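Local atomic coordinates of protein K7 (Vaccinia virus WR, PDB entry 3JRV), a protein that binds the human RNA helicase DDX3 as a Bcl-2-like virulence factor, suppressing interferon-beta promoter induction, and blocks NF-kappa-B activation through TRAF6 and IRAK2. Residues D31-I34 / T35-N38. Sequence-based numbering, arbitrary orientation.
Sequences DEYI and TWRN
R37 CG lies over one face of the Y33 ring, a CH-pi contact 4.1 Å from the ring centroid. W36 CE3 meets Y33 CE1 obliquely at 4.2 Å. At the edge of the R37 guanidinium, in its plane, sits Y33 OH. Y33 pairs with R37 at i to i+4, and with W36 at i to i+3, along helix 26-42 of the Bcl-2-like fold, close to the centre of the all-helical domain.

Y33 and R37 run side by side and point the same way. With CG anti to the backbone N (chi1 165°), the Y33 ring is carried along the helix toward R37. The R37 chain bends at chi2 and chi3, which brings its guanidinium back to the phenol. R37 NH1 donates to Y33 OH at 2.7 Å, with an N-H...O angle of 146°. The two planes are 60° apart, so the groups do not stack. R37 NH2 forms salt bridges with D61 and E110, and these acids probably offset its buried charge. W36 makes edge-to-face contacts with F12 and Y54.

D31, I34, T35 and N38 line a side of the helix that meets the bound DDX3 peptide, and each packs on an aromatic side chain of it. Outside the two segments, D31 OD2 forms a salt bridge to a basic side chain of the peptide, and D31 OD1 a hydrogen bond to a polar one. D31 OD1 and T35 OG1, 4.3 Å apart, are bridged by two waters. One water donates to D31 OD1 at 2.9 Å and lies 2.8 Å from T35 OG1. The other is 2.7 Å from T35 OG1, and its bond to D31 OD1 is weak.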
loop_
_atom_site.group_PDB
_atom_site.type_symbol
_atom_site.label_atom_id
_atom_site.label_comp_id
_atom_site.label_asym_id
_atom_site.label_seq_id
_atom_site.Cartn_x
_atom_site.Cartn_y
_atom_site.Cartn_z
ATOM N N ASP A 31 1.393 -5.171 2.842
ATOM C CA ASP A 31 0.638 -4.900 4.069
ATOM C C ASP A 31 1.418 -3.872 4.901
ATOM O O ASP A 31 0.866 -2.851 5.334
ATOM C CB ASP A 31 0.538 -6.204 4.867
ATOM C CG ASP A 31 -0.324 -6.094 6.099
ATOM O OD1 ASP A 31 -1.013 -5.049 6.259
ATOM O OD2 ASP A 31 -0.335 -7.078 6.905
ATOM N N GLU A 32 2.706 -4.140 5.139
ATOM C CA GLU A 32 3.502 -3.234 5.977
ATOM C C GLU A 32 3.587 -1.834 5.374
ATOM O O GLU A 32 3.568 -0.830 6.105
ATOM C CB GLU A 32 4.905 -3.836 6.216
ATOM C CG GLU A 32 5.880 -2.987 6.885
ATOM C CD GLU A 32 7.215 -3.700 6.926
ATOM O OE1 GLU A 32 7.300 -4.779 7.593
ATOM O OE2 GLU A 32 8.119 -3.193 6.220
ATOM N N TYR A 33 3.870 -1.768 4.069
ATOM C CA TYR A 33 4.083 -0.520 3.378
ATOM C C TYR A 33 2.795 0.337 3.496
ATOM O O TYR A 33 2.882 1.573 3.718
ATOM C CB TYR A 33 4.444 -0.819 1.912
ATOM C CG TYR A 33 4.331 0.410 1.044
ATOM C CD1 TYR A 33 5.237 1.459 1.161
ATOM C CD2 TYR A 33 3.251 0.547 0.164
ATOM C CE1 TYR A 33 5.078 2.679 0.415
ATOM C CE2 TYR A 33 3.091 1.674 -0.609
ATOM C CZ TYR A 33 3.967 2.776 -0.454
ATOM O OH TYR A 33 3.833 3.930 -1.208
ATOM N N ILE A 34 1.621 -0.267 3.269
ATOM C CA ILE A 34 0.383 0.512 3.363
ATOM C C ILE A 34 0.205 1.047 4.800
ATOM O O ILE A 34 -0.184 2.226 5.010
ATOM C CB ILE A 34 -0.836 -0.353 2.926
ATOM C CG1 ILE A 34 -0.719 -0.678 1.412
ATOM C CG2 ILE A 34 -2.159 0.356 3.320
ATOM C CD1 ILE A 34 -0.601 0.559 0.501
ATOM N N THR A 35 0.560 0.235 5.790
ATOM C CA THR A 35 0.555 0.763 7.175
ATOM C C THR A 35 1.572 1.900 7.373
ATOM O O THR A 35 1.277 2.955 7.945
ATOM C CB THR A 35 0.870 -0.349 8.156
ATOM O OG1 THR A 35 -0.193 -1.302 8.117
ATOM C CG2 THR A 35 1.078 0.235 9.577
ATOM N N TRP A 36 2.768 1.737 6.822
ATOM C CA TRP A 36 3.807 2.736 6.969
ATOM C C TRP A 36 3.361 4.112 6.418
ATOM O O TRP A 36 3.698 5.146 6.996
ATOM C CB TRP A 36 5.083 2.229 6.269
ATOM C CG TRP A 36 6.244 3.192 6.389
ATOM C CD1 TRP A 36 7.149 3.281 7.445
ATOM C CD2 TRP A 36 6.712 4.107 5.393
ATOM N NE1 TRP A 36 8.112 4.228 7.168
ATOM C CE2 TRP A 36 7.878 4.742 5.911
ATOM C CE3 TRP A 36 6.283 4.427 4.083
ATOM C CZ2 TRP A 36 8.606 5.692 5.172
ATOM C CZ3 TRP A 36 7.003 5.387 3.349
ATOM C CH2 TRP A 36 8.159 6.003 3.895
ATOM N N ARG A 37 2.641 4.152 5.287
ATOM C CA ARG A 37 2.240 5.460 4.722
ATOM C C ARG A 37 1.299 6.206 5.702
ATOM O O ARG A 37 1.200 7.421 5.630
ATOM C CB ARG A 37 1.520 5.266 3.364
ATOM C CG ARG A 37 2.542 4.770 2.271
ATOM C CD ARG A 37 3.620 5.837 1.954
ATOM N NE ARG A 37 3.033 7.096 1.467
ATOM C CZ ARG A 37 2.719 7.369 0.191
ATOM N NH1 ARG A 37 2.853 6.450 -0.768
ATOM N NH2 ARG A 37 2.165 8.548 -0.120
ATOM N N ASN A 38 0.599 5.480 6.570
ATOM C CA ASN A 38 -0.196 6.117 7.672
ATOM C C ASN A 38 0.713 6.479 8.847
ATOM O O ASN A 38 0.714 7.616 9.348
ATOM C CB ASN A 38 -1.279 5.134 8.135
ATOM C CG ASN A 38 -2.099 5.685 9.280
ATOM O OD1 ASN A 38 -1.813 5.390 10.454
ATOM N ND2 ASN A 38 -3.107 6.466 8.962
HETATM O O HOH W 1 -1.964 -2.269 6.197
HETATM O O HOH W 2 0.560 -3.840 8.608
#